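Local coordinates for protein cytochrome c552 (Thermochromatium tepidum, PDB 5ZE8) that probably carries electrons as a low-potential cytochrome c with five covalently bound hemes in a purple sulfur photosynthetic bacterium, at residues Q236-C241 with T370-D375; G244-A249 with P309-T314. All coordinates share one frame; numbering follows the deposited sequence.

Interaction 1: residues Q236-C241 with T370-D375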
# COMPACT_ATOMS: atom_id res chain seq x y z
N GLN A 236 -13.35 6.30 16.62
CA GLN A 236 -14.69 5.78 16.80
C GLN A 236 -14.84 4.40 16.22
O GLN A 236 -15.98 3.94 16.08
CB GLN A 236 -15.70 6.76 16.18
CG GLN A 236 -15.72 8.20 16.74
CD GLN A 236 -14.49 9.04 16.47
OE1 GLN A 236 -13.78 9.43 17.39
NE2 GLN A 236 -14.21 9.31 15.21
N GLY A 237 -13.72 3.71 15.86
CA GLY A 237 -13.78 2.32 15.39
C GLY A 237 -14.10 2.18 13.92
O GLY A 237 -14.37 1.08 13.45
N VAL A 238 -14.11 3.28 13.18
CA VAL A 238 -14.50 3.17 11.79
C VAL A 238 -13.28 2.76 10.99
O VAL A 238 -12.21 3.37 11.17
CB VAL A 238 -15.01 4.47 11.25
CG1 VAL A 238 -15.51 4.24 9.84
CG2 VAL A 238 -16.18 4.94 12.11
N PRO A 239 -13.41 1.74 10.10
CA PRO A 239 -12.19 1.44 9.39
C PRO A 239 -11.74 2.58 8.47
O PRO A 239 -12.56 3.20 7.75
CB PRO A 239 -12.57 0.20 8.53
CG PRO A 239 -13.72 -0.38 9.21
CD PRO A 239 -14.47 0.74 9.87
N LEU A 240 -10.44 2.82 8.46
CA LEU A 240 -9.80 3.72 7.49
C LEU A 240 -9.15 2.88 6.38
O LEU A 240 -9.39 3.05 5.17
CB LEU A 240 -8.73 4.58 8.19
CG LEU A 240 -9.26 5.47 9.30
CD1 LEU A 240 -8.08 5.94 10.14
CD2 LEU A 240 -9.97 6.65 8.65
N CYS A 241 -8.36 1.90 6.82
CA CYS A 241 -7.65 0.89 5.93
C CYS A 241 -8.18 -0.47 6.33
O CYS A 241 -8.33 -0.76 7.52
CB CYS A 241 -6.11 0.86 6.13
SG CYS A 241 -5.35 -0.82 5.86
N THR A 370 -18.09 8.62 12.51
CA THR A 370 -18.62 7.62 13.42
C THR A 370 -19.16 6.42 12.68
O THR A 370 -19.48 5.48 13.31
CB THR A 370 -19.80 8.19 14.23
OG1 THR A 370 -20.76 8.72 13.31
CG2 THR A 370 -19.35 9.24 15.17
N LYS A 371 -19.27 6.44 11.34
CA LYS A 371 -19.89 5.37 10.53
C LYS A 371 -19.11 5.27 9.15
O LYS A 371 -18.62 6.30 8.65
CB LYS A 371 -21.40 5.72 10.25
CG LYS A 371 -22.29 5.73 11.54
CD LYS A 371 -23.79 6.02 11.31
CE LYS A 371 -24.66 6.06 12.58
NZ LYS A 371 -25.98 6.74 12.37
N PRO A 372 -18.97 4.04 8.59
CA PRO A 372 -18.52 3.96 7.18
C PRO A 372 -19.47 4.72 6.28
O PRO A 372 -20.69 4.68 6.52
CB PRO A 372 -18.57 2.48 6.86
CG PRO A 372 -18.58 1.77 8.19
CD PRO A 372 -19.28 2.71 9.14
N GLY A 373 -18.93 5.38 5.27
CA GLY A 373 -19.73 5.91 4.16
C GLY A 373 -19.90 4.86 3.08
O GLY A 373 -19.61 3.67 3.28
N ASP A 374 -20.37 5.28 1.93
CA ASP A 374 -20.53 4.31 0.84
C ASP A 374 -19.14 3.91 0.32
O ASP A 374 -18.19 4.71 0.38
CB ASP A 374 -21.32 4.83 -0.35
CG ASP A 374 -22.57 5.55 0.03
OD1 ASP A 374 -23.15 5.21 1.12
OD2 ASP A 374 -22.88 6.52 -0.71
N ASP A 375 -19.09 2.70 -0.19
CA ASP A 375 -17.87 2.11 -0.75
C ASP A 375 -18.17 1.62 -2.09
O ASP A 375 -18.83 0.55 -2.28
CB ASP A 375 -17.40 0.92 0.09
CG ASP A 375 -16.08 0.36 -0.33
OD1 ASP A 375 -15.51 0.84 -1.29
OD2 ASP A 375 -15.62 -0.64 0.29
O HOH W 1 -18.83 4.92 15.77

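Interaction 2: residues G244-A249 with P309-T314. With HEC (heme c), chain F.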
# COMPACT_ATOMS: atom_id res chain seq x y z
N GLY A 244 -7.04 -6.36 5.17
CA GLY A 244 -7.42 -7.72 5.75
C GLY A 244 -8.84 -8.17 5.79
O GLY A 244 -9.11 -9.34 5.48
N LYS A 245 -9.80 -7.29 6.11
CA LYS A 245 -11.20 -7.66 6.07
C LYS A 245 -11.55 -7.89 4.65
O LYS A 245 -12.37 -8.78 4.36
CB LYS A 245 -12.06 -6.53 6.69
CG LYS A 245 -13.58 -6.76 6.83
CD LYS A 245 -14.29 -5.66 7.66
CE LYS A 245 -13.42 -5.06 8.76
NZ LYS A 245 -14.15 -4.15 9.66
N GLU A 246 -11.01 -7.10 3.71
CA GLU A 246 -11.35 -7.37 2.32
C GLU A 246 -10.86 -8.75 1.87
O GLU A 246 -11.61 -9.54 1.28
CB GLU A 246 -10.75 -6.32 1.38
CG GLU A 246 -11.25 -4.89 1.63
CD GLU A 246 -10.29 -3.80 1.20
OE1 GLU A 246 -9.34 -4.12 0.47
OE2 GLU A 246 -10.52 -2.59 1.57
N PHE A 247 -9.63 -9.03 2.24
CA PHE A 247 -8.97 -10.30 1.91
C PHE A 247 -9.75 -11.50 2.48
O PHE A 247 -10.00 -12.47 1.78
CB PHE A 247 -7.49 -10.30 2.34
CG PHE A 247 -6.75 -11.47 1.79
CD1 PHE A 247 -6.89 -12.69 2.44
CD2 PHE A 247 -6.09 -11.41 0.61
CE1 PHE A 247 -6.30 -13.83 1.91
CE2 PHE A 247 -5.47 -12.55 0.07
CZ PHE A 247 -5.60 -13.73 0.72
N ILE A 248 -10.22 -11.40 3.72
CA ILE A 248 -11.15 -12.41 4.27
C ILE A 248 -12.42 -12.56 3.47
O ILE A 248 -12.79 -13.70 3.06
CB ILE A 248 -11.47 -12.13 5.74
CG1 ILE A 248 -10.19 -12.43 6.55
CG2 ILE A 248 -12.68 -12.95 6.20
CD1 ILE A 248 -10.25 -12.04 8.02
N ALA A 249 -13.10 -11.44 3.23
CA ALA A 249 -14.37 -11.53 2.57
C ALA A 249 -14.27 -12.20 1.24
O ALA A 249 -15.20 -12.94 0.86
CB ALA A 249 -14.99 -10.12 2.42
N PRO A 309 -7.22 -9.95 -4.72
CA PRO A 309 -8.02 -10.61 -3.73
C PRO A 309 -8.46 -9.66 -2.60
O PRO A 309 -9.08 -10.06 -1.65
CB PRO A 309 -7.03 -11.65 -3.18
CG PRO A 309 -5.70 -10.99 -3.25
CD PRO A 309 -5.77 -10.21 -4.54
N HIS A 310 -7.98 -8.40 -2.67
CA HIS A 310 -8.43 -7.30 -1.82
C HIS A 310 -9.20 -6.36 -2.74
O HIS A 310 -9.21 -6.54 -3.94
CB HIS A 310 -7.27 -6.62 -1.09
CG HIS A 310 -6.04 -6.33 -1.94
ND1 HIS A 310 -6.01 -5.47 -3.05
CD2 HIS A 310 -4.76 -6.78 -1.80
CE1 HIS A 310 -4.77 -5.44 -3.53
NE2 HIS A 310 -3.99 -6.22 -2.78
N ALA A 311 -9.84 -5.35 -2.15
CA ALA A 311 -10.45 -4.32 -2.99
C ALA A 311 -9.45 -3.61 -3.91
O ALA A 311 -8.21 -3.66 -3.74
CB ALA A 311 -11.18 -3.27 -2.15
N MET A 312 -10.01 -2.94 -4.92
CA MET A 312 -9.22 -2.13 -5.78
C MET A 312 -9.86 -0.75 -5.83
O MET A 312 -10.93 -0.64 -6.40
CB MET A 312 -9.09 -2.68 -7.19
CG MET A 312 -8.45 -1.78 -8.21
SD MET A 312 -6.90 -1.03 -7.77
CE MET A 312 -6.41 -0.14 -9.29
N PRO A 313 -9.27 0.28 -5.23
CA PRO A 313 -7.99 0.30 -4.56
C PRO A 313 -8.08 -0.00 -3.08
O PRO A 313 -8.87 0.62 -2.32
CB PRO A 313 -7.52 1.75 -4.80
CG PRO A 313 -8.84 2.54 -4.75
CD PRO A 313 -9.83 1.64 -5.37
N THR A 314 -7.20 -0.87 -2.61
CA THR A 314 -7.12 -1.15 -1.18
C THR A 314 -6.23 -0.14 -0.45
O THR A 314 -5.54 0.67 -1.06
CB THR A 314 -6.64 -2.59 -0.94
OG1 THR A 314 -7.01 -3.02 0.38
CG2 THR A 314 -5.14 -2.76 -1.20
FE HEC F . -1.97 -6.50 -3.02
CHA HEC F . -1.86 -3.47 -4.44
CHB HEC F . -1.31 -5.16 0.05
CHC HEC F . -2.31 -9.59 -1.56
CHD HEC F . -2.13 -7.94 -6.13
NA HEC F . -1.66 -4.68 -2.29
C1A HEC F . -1.72 -3.50 -3.07
C2A HEC F . -1.47 -2.36 -2.23
C3A HEC F . -1.30 -2.88 -0.98
C4A HEC F . -1.42 -4.29 -1.01
CMA HEC F . -1.05 -2.11 0.32
CAA HEC F . -1.51 -0.88 -2.67
CBA HEC F . -2.93 -0.33 -2.69
CGA HEC F . -3.06 1.12 -3.09
O1A HEC F . -2.84 2.03 -2.26
O2A HEC F . -3.38 1.36 -4.29
NB HEC F . -1.83 -7.26 -1.14
C1B HEC F . -1.49 -6.51 -0.04
C2B HEC F . -1.45 -7.34 1.11
C3B HEC F . -1.76 -8.65 0.72
C4B HEC F . -2.01 -8.53 -0.74
CMB HEC F . -1.18 -6.91 2.56
CAB HEC F . -1.98 -9.89 1.48
CBB HEC F . -2.95 -9.80 2.49
NC HEC F . -2.19 -8.39 -3.71
C1C HEC F . -2.34 -9.50 -2.93
C2C HEC F . -2.31 -10.64 -3.79
C3C HEC F . -2.22 -10.22 -5.09
C4C HEC F . -2.19 -8.77 -5.03
CMC HEC F . -2.31 -12.09 -3.32
CAC HEC F . -2.19 -10.98 -6.41
CBC HEC F . -3.23 -11.90 -6.65
ND HEC F . -2.06 -5.83 -4.84
C1D HEC F . -2.04 -6.55 -6.04
C2D HEC F . -1.93 -5.65 -7.21
C3D HEC F . -1.88 -4.38 -6.77
C4D HEC F . -1.96 -4.56 -5.29
CMD HEC F . -1.92 -6.11 -8.62
CAD HEC F . -1.76 -3.10 -7.53
CBD HEC F . -2.93 -2.18 -7.30
CGD HEC F . -2.67 -0.94 -6.46
O1D HEC F . -1.53 -0.54 -6.25
O2D HEC F . -3.68 -0.37 -6.05
O HOH W 2 -9.83 -12.53 -0.97

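Interaction 1: residues Q236-C241 with T370-D375
Val238 sets both of its methyl groups against the backbone of Thr370 to Pro372, and this is the tight part of the contact. With CG1 anti to the backbone N (chi1 -175°), the two methyls are spread along the facing strand, each over a different peptide. CG2 sits over the Thr370-Lys371 peptide, 3.4 Å from Thr370 C and 3.5 Å from Lys371 N. CG1 covers the next peptide, 3.7 Å from Pro372 N, and touches Pro372 CD at 4.1 Å. With both methyls gone, as in an alanine here, a gap would probably open over the two peptides and Pro372 CD would lose the methyl that touches it.

Toward solvent the fit loosens. Gln236 CG only brushes Thr370 CG2 at 4.1 Å, the two side chains lying askew. A bend at chi2 (68°) turns the Gln236 amide aside, where NE2 donates to Ala369 O and Pro367 O. Thr370 OG1 and Lys371 NZ are likewise engaged elsewhere, with OD1 and O of Asp359. The two segments share no direct hydrogen bond; water 1 bridges them instead, donating to Gln236 O at 3.0 Å and to Thr370 O at 2.6 Å.

The contact thus lays a loop along strands 371-375 and 351-357, an antiparallel pair of the six-stranded sheet. Thr370 and Lys371 both face Ala357 there in a classic beta bulge. Val238 also packs on Tyr354 and Leu356 of strand 351-357, while Pro239 O accepts from Tyr354 OH. Farther along the loop, strand 239-241 turns to pair with strand 232-233, again through a classic bulge, with Leu240 and Cys241 opposite Arg232.

Interaction 2: residues G244-A249 with P309-T314
Glu246 and Phe247 of helix 243-250 back the loop that presents His310 to a heme c iron, completing a bis-histidine site of the kind common in multiheme cytochromes c. His310 NE2 binds the iron at 2.1 Å, and His260 supplies the other axial ligand. Beside it Pro309 lies against the porphyrin, its CG 3.5 Å from HEC C2C, and Thr314 CG2 covers one face of the His310 ring toward the rim.

The next shell bears on how the imidazole is turned. His310 ND1 donates to Ala311 O at 2.9 Å, nearly straight (164°) and close to the ring plane, which probably limits rotation of the ring about its bond to iron. The loop is held in its turn by one carboxylate oxygen: Glu246 OE1 accepts from Thr314 OG1 at 2.6 Å, on its syn side, and from Ala311 N at 2.9 Å. The two donors come from opposite faces of the carboxylate, the Ala311 N-H well above its plane. Glu246 CG, anti to the carbonyl carbon (chi1 -62°), starts an extended chain that carries OE1 between them. Its other oxygen, OE2, forms a salt bridge with Arg377, which would probably stabilise the buried negative charge.

Phe247 flanks the other end of the loop, CE2 lying 3.7 Å from Pro309 CG, with the heme CBB also near the ring. Phe247 CA makes a CA-H...O contact with Pro309 O at 3.6 Å, the angle at H 167°, and water 2 donates to both Phe247 O and that same Pro309 O.

How the interactions relate
In sequence, both segments of interaction 2 fall between the two segments of interaction 1, and strand 239-241 is followed almost at once by helix 243-250. Their centres lie 15 Å apart, yet they touch where Pro239 CG packs 3.8 Å from Lys245 NZ. Arg377 joins them: NH2 forms a salt bridge with Asp375 OD2 at the end of strand 371-375, NH1 one with Glu246 OE2, and NH1 also hydrogen-bonds Pro313 O. Their relation to the hemes differs. Interaction 2 holds an axial ligand, and its Thr314 side chain is also about 6 Å from a second heme; in interaction 1 the Gln236 side chain remains about 13 Å from a heme, near the protein surface.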